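Local structure of protein STN1 (Saccharomyces cerevisiae, 3K10) at residues E97-V102 with D134-C139; V113-V118 with I127-I132; N153-L158 with H174-A179. The protein helps regulate telomere length and protect chromosome ends, restraining telomerase loading through its interaction with CDC13. One frame throughout, in Å; residues are numbered along the deposited sequence.

All three contacts belong to the second of two winged helix-turn-helix units that make up this C-terminal part of STN1. Helix 129-146 is shared by contacts 1 and 2: its first turn meets helix 115-121 in contact 2, its next turns residues 97-102 of helix 87-106 in contact 1. The centres of contacts 1 and 2 lie about 12 Å apart, and Arg99 NH1 touches Val113 CG2 at 3.6 Å. Contact 3 pairs the two strands that follow helix 129-146; its centre is also about 12 Å from contact 1, which it meets through Phe136 and Lys137 against Ile156 and Trp154. Contacts 2 and 3, about 19 Å between centres, reach the same three-stranded sheet.

Contact 1 of 3, residues E97-V102 with D134-C139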
ATOM      1  N   GLU A  97      -0.446   6.052 -11.244  1.00 45.81           N
ATOM      2  CA  GLU A  97      -1.453   6.760 -12.030  1.00 48.08           C
ATOM      3  C   GLU A  97      -0.945   7.260 -13.375  1.00 48.27           C
ATOM      4  O   GLU A  97      -1.595   7.057 -14.395  1.00 48.24           O
ATOM      5  CB  GLU A  97      -1.993   7.951 -11.240  1.00 51.55           C
ATOM      6  CG  GLU A  97      -2.914   7.584 -10.099  1.00 57.44           C
ATOM      7  CD  GLU A  97      -2.929   8.634  -8.997  1.00 62.58           C
ATOM      8  OE1 GLU A  97      -3.585   8.384  -7.960  1.00 64.57           O
ATOM      9  OE2 GLU A  97      -2.286   9.703  -9.159  1.00 64.71           O
ATOM     10  N   LYS A  98       0.206   7.928 -13.377  1.00 48.59           N
ATOM     11  CA  LYS A  98       0.758   8.451 -14.621  1.00 49.29           C
ATOM     12  C   LYS A  98       1.044   7.340 -15.610  1.00 49.12           C
ATOM     13  O   LYS A  98       0.648   7.433 -16.773  1.00 50.20           O
ATOM     14  CB  LYS A  98       2.043   9.253 -14.367  1.00 51.62           C
ATOM     15  CG  LYS A  98       1.864  10.442 -13.425  1.00 57.48           C
ATOM     16  CD  LYS A  98       0.683  11.343 -13.848  1.00 60.33           C
ATOM     17  CE  LYS A  98       0.468  12.501 -12.873  1.00 60.73           C
ATOM     18  NZ  LYS A  98       1.654  13.415 -12.805  1.00 62.13           N
ATOM     19  N   ARG A  99       1.721   6.287 -15.154  1.00 46.71           N
ATOM     20  CA  ARG A  99       2.054   5.173 -16.028  1.00 44.25           C
ATOM     21  C   ARG A  99       0.818   4.528 -16.656  1.00 43.94           C
ATOM     22  O   ARG A  99       0.792   4.242 -17.853  1.00 43.00           O
ATOM     23  CB  ARG A  99       2.832   4.107 -15.269  1.00 42.74           C
ATOM     24  CG  ARG A  99       3.395   3.059 -16.204  1.00 46.00           C
ATOM     25  CD  ARG A  99       4.270   3.720 -17.277  1.00 43.60           C
ATOM     26  NE  ARG A  99       5.496   4.274 -16.705  1.00 47.38           N
ATOM     27  CZ  ARG A  99       6.634   3.590 -16.563  1.00 49.15           C
ATOM     28  NH1 ARG A  99       6.703   2.324 -16.958  1.00 49.86           N
ATOM     29  NH2 ARG A  99       7.700   4.162 -16.018  1.00 47.30           N
ATOM     30  N   ILE A 100      -0.194   4.285 -15.829  1.00 43.26           N
ATOM     31  CA  ILE A 100      -1.435   3.672 -16.279  1.00 42.13           C
ATOM     32  C   ILE A 100      -2.107   4.541 -17.344  1.00 43.19           C
ATOM     33  O   ILE A 100      -2.529   4.049 -18.378  1.00 44.34           O
ATOM     34  CB  ILE A 100      -2.447   3.502 -15.115  1.00 40.40           C
ATOM     35  CG1 ILE A 100      -1.783   2.862 -13.886  1.00 37.72           C
ATOM     36  CG2 ILE A 100      -3.638   2.697 -15.598  1.00 39.11           C
ATOM     37  CD1 ILE A 100      -1.360   1.458 -14.054  1.00 34.88           C
ATOM     38  N   SER A 101      -2.201   5.838 -17.086  1.00 44.25           N
ATOM     39  CA  SER A 101      -2.845   6.736 -18.025  1.00 46.51           C
ATOM     40  C   SER A 101      -2.103   6.870 -19.347  1.00 46.44           C
ATOM     41  O   SER A 101      -2.736   7.066 -20.386  1.00 47.38           O
ATOM     42  CB  SER A 101      -3.039   8.116 -17.399  1.00 48.42           C
ATOM     43  OG  SER A 101      -1.801   8.648 -16.969  1.00 54.89           O
ATOM     44  N   VAL A 102      -0.777   6.763 -19.328  1.00 46.13           N
ATOM     45  CA  VAL A 102      -0.025   6.888 -20.571  1.00 45.72           C
ATOM     46  C   VAL A 102      -0.163   5.603 -21.363  1.00 45.90           C
ATOM     47  O   VAL A 102      -0.455   5.637 -22.563  1.00 47.49           O
ATOM     48  CB  VAL A 102       1.470   7.174 -20.343  1.00 45.45           C
ATOM     49  CG1 VAL A 102       2.078   7.686 -21.628  1.00 43.90           C
ATOM     50  CG2 VAL A 102       1.648   8.201 -19.245  1.00 45.52           C
ATOM     51  N   ASP A 134       1.138  -3.777  -5.124  1.00 47.78           N
ATOM     52  CA  ASP A 134       0.038  -3.328  -4.292  1.00 47.99           C
ATOM     53  C   ASP A 134      -0.406  -1.924  -4.678  1.00 47.99           C
ATOM     54  O   ASP A 134      -1.595  -1.620  -4.626  1.00 47.90           O
ATOM     55  CB  ASP A 134       0.406  -3.374  -2.804  1.00 49.79           C
ATOM     56  CG  ASP A 134       0.594  -4.803  -2.278  1.00 53.51           C
ATOM     57  OD1 ASP A 134      -0.063  -5.734  -2.800  1.00 55.83           O
ATOM     58  OD2 ASP A 134       1.388  -4.998  -1.323  1.00 55.45           O
ATOM     59  N   VAL A 135       0.525  -1.060  -5.070  1.00 47.91           N
ATOM     60  CA  VAL A 135       0.123   0.289  -5.460  1.00 45.78           C
ATOM     61  C   VAL A 135      -0.529   0.248  -6.844  1.00 45.73           C
ATOM     62  O   VAL A 135      -1.593   0.821  -7.042  1.00 47.08           O
ATOM     63  CB  VAL A 135       1.314   1.288  -5.446  1.00 46.58           C
ATOM     64  CG1 VAL A 135       0.871   2.646  -6.013  1.00 46.54           C
ATOM     65  CG2 VAL A 135       1.811   1.489  -4.017  1.00 44.86           C
ATOM     66  N   PHE A 136       0.084  -0.437  -7.802  1.00 45.78           N
ATOM     67  CA  PHE A 136      -0.526  -0.518  -9.130  1.00 47.50           C
ATOM     68  C   PHE A 136      -1.854  -1.264  -9.140  1.00 48.18           C
ATOM     69  O   PHE A 136      -2.722  -0.975  -9.964  1.00 48.89           O
ATOM     70  CB  PHE A 136       0.417  -1.171 -10.132  1.00 46.17           C
ATOM     71  CG  PHE A 136       1.381  -0.215 -10.754  1.00 48.02           C
ATOM     72  CD1 PHE A 136       2.527   0.184 -10.068  1.00 48.28           C
ATOM     73  CD2 PHE A 136       1.131   0.319 -12.014  1.00 46.09           C
ATOM     74  CE1 PHE A 136       3.419   1.113 -10.639  1.00 49.30           C
ATOM     75  CE2 PHE A 136       2.009   1.245 -12.593  1.00 48.50           C
ATOM     76  CZ  PHE A 136       3.155   1.645 -11.906  1.00 48.24           C
ATOM     77  N   LYS A 137      -1.999  -2.228  -8.231  1.00 48.78           N
ATOM     78  CA  LYS A 137      -3.217  -3.024  -8.107  1.00 49.61           C
ATOM     79  C   LYS A 137      -4.365  -2.078  -7.749  1.00 49.90           C
ATOM     80  O   LYS A 137      -5.451  -2.129  -8.337  1.00 48.25           O
ATOM     81  CB  LYS A 137      -3.054  -4.059  -6.978  1.00 50.34           C
ATOM     82  CG  LYS A 137      -2.958  -5.542  -7.381  1.00 50.85           C
ATOM     83  CD  LYS A 137      -2.352  -6.347  -6.203  1.00 53.23           C
ATOM     84  CE  LYS A 137      -2.551  -7.872  -6.294  1.00 53.75           C
ATOM     85  NZ  LYS A 137      -2.030  -8.518  -7.540  1.00 52.41           N
ATOM     86  N   GLU A 138      -4.116  -1.216  -6.768  1.00 48.95           N
ATOM     87  CA  GLU A 138      -5.139  -0.285  -6.331  1.00 49.78           C
ATOM     88  C   GLU A 138      -5.453   0.718  -7.435  1.00 48.90           C
ATOM     89  O   GLU A 138      -6.624   1.011  -7.698  1.00 48.84           O
ATOM     90  CB  GLU A 138      -4.692   0.427  -5.046  1.00 52.32           C
ATOM     91  CG  GLU A 138      -5.703   1.430  -4.458  1.00 55.67           C
ATOM     92  CD  GLU A 138      -7.099   0.849  -4.273  1.00 57.97           C
ATOM     93  OE1 GLU A 138      -7.231  -0.269  -3.720  1.00 61.72           O
ATOM     94  OE2 GLU A 138      -8.072   1.519  -4.676  1.00 58.10           O
ATOM     95  N   CYS A 139      -4.413   1.225  -8.093  1.00 47.33           N
ATOM     96  CA  CYS A 139      -4.599   2.190  -9.166  1.00 47.64           C
ATOM     97  C   CYS A 139      -5.357   1.610 -10.338  1.00 47.58           C
ATOM     98  O   CYS A 139      -6.210   2.273 -10.907  1.00 48.05           O
ATOM     99  CB  CYS A 139      -3.259   2.727  -9.650  1.00 49.06           C
ATOM    100  SG  CYS A 139      -2.487   3.860  -8.478  1.00 54.39           S
TER
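Ile100 and Phe136 meet where helices 87-106 and 129-146, the first and third helices of the second winged helix-turn-helix unit, pack together. The methyl CD1 of Ile100 comes to the edge of the Phe136 ring, near its plane, 3.4 Å from Phe136 CD2, and the two side chains run past one another, oppositely directed. Arg99 adds a second aliphatic contact at the same ring, its CB lying near the plane 4.0 Å from Phe136 CE2. With CG anti to the backbone N (chi1 -170°) and bends at the next two torsions, the rest of the arginine then leads away from the helix carrying the ring. An alanine in place of Phe136 would remove the ring and is likely to leave a gap beside Ile100 CD1 and Arg99 CB. On its other flank the contact is made by Cys139, whose CB lies 4.5 Å from Ile100 CG1. The segment axes approach to 10.2 Å and cross at -53°, with the Glu97 and Cys139 CA atoms only 6.2 Å apart. Further out, Phe93 and Ala96 also pack on Cys139, while Ile156 of the sheet touches Phe136 and Leu140 and Thr143 touch Ile100. Cys139 SG sits beside the backbone N of its own residue (chi1 -73°), and this places it 4.1 Å from both Glu97 N and Glu97 CG.

Contact 2 of 3, residues V113-V118 with I127-I132; sequences VQLSHV and ITTNGI
Leu115, on the first turn of helix 115-121, reaches into the angle between Ile127 and the start of helix 129-146. Its CB bond runs neither at the opposite segment nor away from it, but CG, anti to the backbone N (chi1 -172°), carries the branch across. CG itself passes 4.1 Å from Ile127 O. Beyond it the two methyls part company. CD1 rests against two isoleucines, 3.6 Å from Ile127 CD1 and equally 3.6 Å from Ile132 CG1, whereas CD2 lies over the entry to the helix, 3.8 Å from Thr129 N. One helical turn on, Val118 continues the apolar surface: its CB meets Ile127 CD1 at 3.6 Å, the two side chains roughly perpendicular, and its CG1 reaches tip to tip toward Ile132 CD1. Leu92 of helix 87-106 packs on Val118, Ile127 and Ile132. This is the helix-turn-helix pair of the second winged unit, helix 115-121 followed by the helix that occupies the position of the recognition helix in DNA-binding winged-helix proteins. Thr128 N-caps that helix, its OG1 accepting from Gly131 N at 2.9 Å while also hydrogen-bonding Gln71 OE1; Thr129 OG1 is held by Ser169 N. Aliphatic packing thus joins the segments; the hydroxyls at the helix start are bonded within their own segment or to Gln71 and Ser169, not across the contact, so the association probably rests on shape fit.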
ATOM      1  N   VAL A 113       7.289  -2.572 -15.861  1.00 46.37           N
ATOM      2  CA  VAL A 113       7.687  -1.553 -14.911  1.00 46.21           C
ATOM      3  C   VAL A 113       8.796  -2.173 -14.061  1.00 49.12           C
ATOM      4  O   VAL A 113       8.564  -3.109 -13.287  1.00 49.68           O
ATOM      5  CB  VAL A 113       6.504  -1.114 -14.038  1.00 43.77           C
ATOM      6  CG1 VAL A 113       6.975  -0.174 -12.960  1.00 43.22           C
ATOM      7  CG2 VAL A 113       5.473  -0.411 -14.894  1.00 40.85           C
ATOM      8  N   GLN A 114      10.013  -1.666 -14.248  1.00 50.43           N
ATOM      9  CA  GLN A 114      11.189  -2.150 -13.530  1.00 51.83           C
ATOM     10  C   GLN A 114      11.363  -1.481 -12.181  1.00 51.98           C
ATOM     11  O   GLN A 114      11.298  -0.254 -12.068  1.00 53.27           O
ATOM     12  CB  GLN A 114      12.438  -1.909 -14.360  1.00 52.64           C
ATOM     13  CG  GLN A 114      12.596  -2.825 -15.542  1.00 53.35           C
ATOM     14  CD  GLN A 114      13.826  -2.469 -16.322  1.00 55.26           C
ATOM     15  OE1 GLN A 114      14.778  -1.922 -15.764  1.00 56.85           O
ATOM     16  NE2 GLN A 114      13.829  -2.779 -17.609  1.00 55.73           N
ATOM     17  N   LEU A 115      11.611  -2.290 -11.161  1.00 51.12           N
ATOM     18  CA  LEU A 115      11.777  -1.763  -9.821  1.00 51.14           C
ATOM     19  C   LEU A 115      12.879  -0.713  -9.728  1.00 52.13           C
ATOM     20  O   LEU A 115      12.668   0.355  -9.161  1.00 53.66           O
ATOM     21  CB  LEU A 115      12.069  -2.902  -8.846  1.00 50.18           C
ATOM     22  CG  LEU A 115      12.076  -2.495  -7.376  1.00 48.47           C
ATOM     23  CD1 LEU A 115      10.775  -1.805  -6.982  1.00 48.57           C
ATOM     24  CD2 LEU A 115      12.275  -3.728  -6.558  1.00 50.29           C
ATOM     25  N   SER A 116      14.050  -1.009 -10.283  1.00 51.07           N
ATOM     26  CA  SER A 116      15.151  -0.059 -10.216  1.00 52.04           C
ATOM     27  C   SER A 116      14.756   1.284 -10.813  1.00 51.65           C
ATOM     28  O   SER A 116      15.148   2.328 -10.299  1.00 54.33           O
ATOM     29  CB  SER A 116      16.398  -0.622 -10.915  1.00 51.23           C
ATOM     30  OG  SER A 116      16.110  -1.048 -12.233  1.00 52.25           O
ATOM     31  N   HIS A 117      13.981   1.261 -11.890  1.00 50.26           N
ATOM     32  CA  HIS A 117      13.528   2.497 -12.520  1.00 50.71           C
ATOM     33  C   HIS A 117      12.666   3.314 -11.567  1.00 51.15           C
ATOM     34  O   HIS A 117      12.767   4.544 -11.530  1.00 51.48           O
ATOM     35  CB  HIS A 117      12.694   2.210 -13.776  1.00 50.24           C
ATOM     36  CG  HIS A 117      13.503   1.847 -14.979  1.00 51.12           C
ATOM     37  ND1 HIS A 117      14.833   1.493 -14.907  1.00 50.08           N
ATOM     38  CD2 HIS A 117      13.162   1.749 -16.286  1.00 51.81           C
ATOM     39  CE1 HIS A 117      15.274   1.194 -16.112  1.00 50.40           C
ATOM     40  NE2 HIS A 117      14.278   1.342 -16.969  1.00 51.06           N
ATOM     41  N   VAL A 118      11.805   2.640 -10.806  1.00 50.81           N
ATOM     42  CA  VAL A 118      10.918   3.349  -9.891  1.00 51.68           C
ATOM     43  C   VAL A 118      11.688   3.948  -8.709  1.00 52.14           C
ATOM     44  O   VAL A 118      11.360   5.035  -8.222  1.00 52.53           O
ATOM     45  CB  VAL A 118       9.785   2.424  -9.389  1.00 52.12           C
ATOM     46  CG1 VAL A 118       8.741   3.236  -8.634  1.00 51.79           C
ATOM     47  CG2 VAL A 118       9.141   1.713 -10.567  1.00 50.75           C
ATOM     48  N   ILE A 127      11.718   0.656  -1.829  1.00 60.31           N
ATOM     49  CA  ILE A 127      10.500   0.091  -2.433  1.00 57.30           C
ATOM     50  C   ILE A 127      10.767  -1.327  -2.915  1.00 55.93           C
ATOM     51  O   ILE A 127      11.852  -1.643  -3.403  1.00 55.06           O
ATOM     52  CB  ILE A 127      10.008   0.877  -3.659  1.00 56.55           C
ATOM     53  CG1 ILE A 127      11.171   1.096  -4.623  1.00 57.18           C
ATOM     54  CG2 ILE A 127       9.335   2.162  -3.228  1.00 56.59           C
ATOM     55  CD1 ILE A 127      10.758   1.645  -5.963  1.00 59.92           C
ATOM     56  N   THR A 128       9.756  -2.174  -2.810  1.00 54.56           N
ATOM     57  CA  THR A 128       9.901  -3.563  -3.204  1.00 52.99           C
ATOM     58  C   THR A 128       8.909  -3.921  -4.288  1.00 51.98           C
ATOM     59  O   THR A 128       7.952  -3.199  -4.522  1.00 51.18           O
ATOM     60  CB  THR A 128       9.638  -4.441  -2.010  1.00 52.94           C
ATOM     61  OG1 THR A 128       8.252  -4.341  -1.664  1.00 53.72           O
ATOM     62  CG2 THR A 128      10.459  -3.958  -0.826  1.00 50.86           C
ATOM     63  N   THR A 129       9.136  -5.048  -4.946  1.00 52.46           N
ATOM     64  CA  THR A 129       8.237  -5.500  -5.995  1.00 51.76           C
ATOM     65  C   THR A 129       6.825  -5.620  -5.449  1.00 50.42           C
ATOM     66  O   THR A 129       5.867  -5.220  -6.100  1.00 50.57           O
ATOM     67  CB  THR A 129       8.680  -6.854  -6.543  1.00 52.75           C
ATOM     68  OG1 THR A 129       9.977  -6.712  -7.135  1.00 57.03           O
ATOM     69  CG2 THR A 129       7.704  -7.357  -7.591  1.00 53.35           C
ATOM     70  N   ASN A 130       6.698  -6.179  -4.252  1.00 49.92           N
ATOM     71  CA  ASN A 130       5.392  -6.320  -3.622  1.00 49.93           C
ATOM     72  C   ASN A 130       4.807  -4.938  -3.389  1.00 48.84           C
ATOM     73  O   ASN A 130       3.606  -4.714  -3.575  1.00 47.04           O
ATOM     74  CB  ASN A 130       5.521  -7.041  -2.286  1.00 52.77           C
ATOM     75  CG  ASN A 130       6.126  -8.414  -2.433  1.00 56.86           C
ATOM     76  OD1 ASN A 130       5.474  -9.342  -2.909  1.00 59.33           O
ATOM     77  ND2 ASN A 130       7.388  -8.550  -2.043  1.00 59.43           N
ATOM     78  N   GLY A 131       5.658  -4.014  -2.967  1.00 47.06           N
ATOM     79  CA  GLY A 131       5.193  -2.666  -2.732  1.00 48.54           C
ATOM     80  C   GLY A 131       4.689  -2.034  -4.020  1.00 48.39           C
ATOM     81  O   GLY A 131       3.698  -1.308  -4.016  1.00 50.26           O
ATOM     82  N   ILE A 132       5.357  -2.318  -5.131  1.00 48.45           N
ATOM     83  CA  ILE A 132       4.951  -1.746  -6.410  1.00 49.79           C
ATOM     84  C   ILE A 132       3.635  -2.325  -6.915  1.00 48.89           C
ATOM     85  O   ILE A 132       2.787  -1.583  -7.415  1.00 47.80           O
ATOM     86  CB  ILE A 132       6.043  -1.938  -7.506  1.00 50.09           C
ATOM     87  CG1 ILE A 132       7.286  -1.146  -7.151  1.00 49.84           C
ATOM     88  CG2 ILE A 132       5.547  -1.414  -8.837  1.00 54.06           C
ATOM     89  CD1 ILE A 132       6.999   0.310  -6.892  1.00 53.93           C
TER

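Contact 3 of 3, residues N153-L158 with H174-A179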
ATOM      1  N   ASN A 153     -10.324  -5.078 -18.441  1.00 53.94           N
ATOM      2  CA  ASN A 153      -9.701  -5.882 -17.391  1.00 52.41           C
ATOM      3  C   ASN A 153      -8.204  -5.579 -17.298  1.00 50.12           C
ATOM      4  O   ASN A 153      -7.645  -4.903 -18.144  1.00 49.54           O
ATOM      5  CB  ASN A 153      -9.898  -7.382 -17.674  1.00 56.42           C
ATOM      6  CG  ASN A 153     -11.343  -7.848 -17.465  1.00 60.39           C
ATOM      7  OD1 ASN A 153     -11.895  -7.755 -16.354  1.00 60.46           O
ATOM      8  ND2 ASN A 153     -11.960  -8.360 -18.537  1.00 60.99           N
ATOM      9  N   TRP A 154      -7.560  -6.086 -16.256  1.00 49.07           N
ATOM     10  CA  TRP A 154      -6.135  -5.871 -16.061  1.00 46.85           C
ATOM     11  C   TRP A 154      -5.514  -6.984 -15.232  1.00 45.73           C
ATOM     12  O   TRP A 154      -6.191  -7.637 -14.446  1.00 42.43           O
ATOM     13  CB  TRP A 154      -5.875  -4.532 -15.364  1.00 43.75           C
ATOM     14  CG  TRP A 154      -6.449  -4.437 -13.966  1.00 41.40           C
ATOM     15  CD1 TRP A 154      -7.615  -3.818 -13.597  1.00 39.31           C
ATOM     16  CD2 TRP A 154      -5.883  -4.978 -12.761  1.00 37.32           C
ATOM     17  NE1 TRP A 154      -7.805  -3.937 -12.240  1.00 39.05           N
ATOM     18  CE2 TRP A 154      -6.763  -4.645 -11.702  1.00 36.96           C
ATOM     19  CE3 TRP A 154      -4.718  -5.713 -12.473  1.00 37.15           C
ATOM     20  CZ2 TRP A 154      -6.516  -5.021 -10.374  1.00 34.68           C
ATOM     21  CZ3 TRP A 154      -4.468  -6.089 -11.152  1.00 32.55           C
ATOM     22  CH2 TRP A 154      -5.367  -5.741 -10.120  1.00 37.11           C
ATOM     23  N   TRP A 155      -4.213  -7.175 -15.406  1.00 46.50           N
ATOM     24  CA  TRP A 155      -3.475  -8.199 -14.685  1.00 46.84           C
ATOM     25  C   TRP A 155      -2.040  -7.725 -14.451  1.00 47.20           C
ATOM     26  O   TRP A 155      -1.489  -6.935 -15.232  1.00 45.46           O
ATOM     27  CB  TRP A 155      -3.440  -9.505 -15.499  1.00 50.24           C
ATOM     28  CG  TRP A 155      -4.773 -10.210 -15.687  1.00 54.88           C
ATOM     29  CD1 TRP A 155      -5.349 -11.124 -14.843  1.00 55.91           C
ATOM     30  CD2 TRP A 155      -5.676 -10.072 -16.803  1.00 56.25           C
ATOM     31  NE1 TRP A 155      -6.547 -11.565 -15.366  1.00 56.01           N
ATOM     32  CE2 TRP A 155      -6.771 -10.938 -16.562  1.00 56.63           C
ATOM     33  CE3 TRP A 155      -5.663  -9.302 -17.977  1.00 57.22           C
ATOM     34  CZ2 TRP A 155      -7.845 -11.052 -17.456  1.00 56.67           C
ATOM     35  CZ3 TRP A 155      -6.732  -9.418 -18.864  1.00 56.32           C
ATOM     36  CH2 TRP A 155      -7.807 -10.288 -18.596  1.00 56.85           C
ATOM     37  N   ILE A 156      -1.427  -8.220 -13.382  1.00 45.60           N
ATOM     38  CA  ILE A 156      -0.058  -7.862 -13.088  1.00 43.98           C
ATOM     39  C   ILE A 156       0.764  -9.111 -12.819  1.00 45.14           C
ATOM     40  O   ILE A 156       0.566  -9.798 -11.824  1.00 43.49           O
ATOM     41  CB  ILE A 156       0.030  -6.911 -11.872  1.00 42.83           C
ATOM     42  CG1 ILE A 156      -0.728  -5.615 -12.176  1.00 40.82           C
ATOM     43  CG2 ILE A 156       1.486  -6.616 -11.551  1.00 36.80           C
ATOM     44  CD1 ILE A 156      -0.865  -4.706 -10.997  1.00 38.24           C
ATOM     45  N   ASP A 157       1.680  -9.398 -13.733  1.00 45.65           N
ATOM     46  CA  ASP A 157       2.557 -10.543 -13.612  1.00 48.03           C
ATOM     47  C   ASP A 157       3.857 -10.047 -12.990  1.00 50.87           C
ATOM     48  O   ASP A 157       4.048  -8.844 -12.793  1.00 49.73           O
ATOM     49  CB  ASP A 157       2.862 -11.132 -14.994  1.00 48.16           C
ATOM     50  CG  ASP A 157       1.739 -11.984 -15.536  1.00 49.66           C
ATOM     51  OD1 ASP A 157       1.749 -12.283 -16.754  1.00 49.81           O
ATOM     52  OD2 ASP A 157       0.858 -12.368 -14.745  1.00 51.66           O
ATOM     53  N   LEU A 158       4.757 -10.981 -12.710  1.00 52.47           N
ATOM     54  CA  LEU A 158       6.038 -10.653 -12.128  1.00 54.26           C
ATOM     55  C   LEU A 158       7.194 -11.040 -13.056  1.00 57.35           C
ATOM     56  O   LEU A 158       7.106 -12.014 -13.811  1.00 56.09           O
ATOM     57  CB  LEU A 158       6.186 -11.361 -10.783  1.00 51.41           C
ATOM     58  CG  LEU A 158       5.041 -11.147  -9.794  1.00 51.15           C
ATOM     59  CD1 LEU A 158       5.270 -12.025  -8.564  1.00 51.33           C
ATOM     60  CD2 LEU A 158       4.943  -9.679  -9.401  1.00 50.42           C
ATOM     61  N   HIS A 174      -0.730  -5.962 -17.551  1.00 43.25           N
ATOM     62  CA  HIS A 174      -1.581  -6.414 -18.643  1.00 44.04           C
ATOM     63  C   HIS A 174      -2.832  -5.545 -18.646  1.00 44.01           C
ATOM     64  O   HIS A 174      -3.465  -5.328 -17.608  1.00 42.68           O
ATOM     65  CB  HIS A 174      -1.975  -7.876 -18.458  1.00 45.31           C
ATOM     66  CG  HIS A 174      -0.831  -8.825 -18.580  1.00 46.43           C
ATOM     67  ND1 HIS A 174      -0.323  -9.226 -19.801  1.00 45.46           N
ATOM     68  CD2 HIS A 174      -0.070  -9.432 -17.640  1.00 45.35           C
ATOM     69  CE1 HIS A 174       0.698 -10.037 -19.603  1.00 46.30           C
ATOM     70  NE2 HIS A 174       0.874 -10.179 -18.299  1.00 46.43           N
ATOM     71  N   LEU A 175      -3.175  -5.054 -19.827  1.00 45.73           N
ATOM     72  CA  LEU A 175      -4.334  -4.191 -20.022  1.00 47.10           C
ATOM     73  C   LEU A 175      -5.124  -4.662 -21.232  1.00 47.29           C
ATOM     74  O   LEU A 175      -4.538  -5.011 -22.264  1.00 44.77           O
ATOM     75  CB  LEU A 175      -3.867  -2.754 -20.268  1.00 46.19           C
ATOM     76  CG  LEU A 175      -2.927  -2.203 -19.190  1.00 47.39           C
ATOM     77  CD1 LEU A 175      -2.027  -1.125 -19.768  1.00 44.83           C
ATOM     78  CD2 LEU A 175      -3.743  -1.691 -18.023  1.00 46.37           C
ATOM     79  N   GLU A 176      -6.444  -4.716 -21.091  1.00 48.17           N
ATOM     80  CA  GLU A 176      -7.298  -5.073 -22.220  1.00 51.33           C
ATOM     81  C   GLU A 176      -8.405  -4.015 -22.222  1.00 51.92           C
ATOM     82  O   GLU A 176      -8.993  -3.698 -21.174  1.00 50.32           O
ATOM     83  CB  GLU A 176      -7.843  -6.514 -22.126  1.00 52.27           C
ATOM     84  CG  GLU A 176      -8.925  -6.797 -21.103  1.00 56.05           C
ATOM     85  CD  GLU A 176      -9.476  -8.227 -21.245  1.00 59.01           C
ATOM     86  OE1 GLU A 176      -8.772  -9.069 -21.859  1.00 58.36           O
ATOM     87  OE2 GLU A 176     -10.594  -8.510 -20.740  1.00 58.20           O
ATOM     88  N   TYR A 177      -8.670  -3.469 -23.406  1.00 50.67           N
ATOM     89  CA  TYR A 177      -9.621  -2.377 -23.561  1.00 51.24           C
ATOM     90  C   TYR A 177     -11.041  -2.731 -24.034  1.00 52.77           C
ATOM     91  O   TYR A 177     -11.263  -3.816 -24.581  1.00 52.30           O
ATOM     92  CB  TYR A 177      -8.953  -1.335 -24.477  1.00 49.34           C
ATOM     93  CG  TYR A 177      -7.523  -0.976 -24.043  1.00 46.44           C
ATOM     94  CD1 TYR A 177      -7.258   0.190 -23.322  1.00 46.94           C
ATOM     95  CD2 TYR A 177      -6.445  -1.817 -24.335  1.00 46.93           C
ATOM     96  CE1 TYR A 177      -5.947   0.522 -22.899  1.00 44.76           C
ATOM     97  CE2 TYR A 177      -5.126  -1.498 -23.920  1.00 46.18           C
ATOM     98  CZ  TYR A 177      -4.890  -0.320 -23.199  1.00 46.22           C
ATOM     99  OH  TYR A 177      -3.609   0.009 -22.784  1.00 42.86           O
ATOM    100  N   ALA A 178     -11.991  -1.807 -23.812  1.00 54.71           N
ATOM    101  CA  ALA A 178     -13.410  -1.982 -24.191  1.00 56.81           C
ATOM    102  C   ALA A 178     -13.883  -1.312 -25.506  1.00 58.59           C
ATOM    103  O   ALA A 178     -14.663  -1.903 -26.265  1.00 58.97           O
ATOM    104  CB  ALA A 178     -14.307  -1.530 -23.034  1.00 56.13           C
ATOM    105  N   ALA A 179     -13.441  -0.077 -25.760  1.00 62.08           N
ATOM    106  CA  ALA A 179     -13.799   0.681 -26.989  1.00 62.92           C
ATOM    107  C   ALA A 179     -12.698   1.707 -27.354  1.00 62.37           C
ATOM    108  O   ALA A 179     -11.934   1.471 -28.334  1.00 61.58           O
ATOM    109  CB  ALA A 179     -15.174   1.409 -26.807  1.00 60.53           C
ATOM    110  OXT ALA A 179     -12.602   2.728 -26.634  1.00 61.02           O
TER
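Asn153 and Glu176 run alongside each other from adjacent strands, their amide and carboxylate planes 54° apart. Asn153 ND2 gives a nearly straight hydrogen bond, 2.6 Å long, to Glu176 OE2; that oxygen lies in the amide plane and is met on its anti side, somewhat out of the carboxylate plane. The other oxygen, Glu176 OE1, comes to the edge of the Trp155 indole, in its plane, 3.6 Å from Trp155 CH2, with the carboxylate standing perpendicular to the ring. Glu176 CG occupies the crowded position between backbone N and carbonyl carbon (chi1 73°), from which the extended chain reaches across to Asn153. Beneath these side chains, strands 153-158 and 174-177 are antiparallel: Trp155 and His174 form a hydrogen-bonded pair, with His174 N to Trp155 O at 2.6 Å, and Trp154 faces Leu175 in a non-hydrogen-bonded pair. The strands form the hairpin that, by its place in the fold, probably corresponds to the wing of the second winged helix-turn-helix unit. On the opposite face from Asn153, Trp155, His174 and Glu176, Trp154 and Leu175 both pack on Leu140 of helix 129-146. Trp155 and His174 set their side chains nearly square to one another, CB to CB 3.7 Å. Further along, His174 NE2 donates to Asp157 OD1 at 2.8 Å, approaching from above the carboxylate plane, and that oxygen is itself tilted from the imidazole plane by 24°.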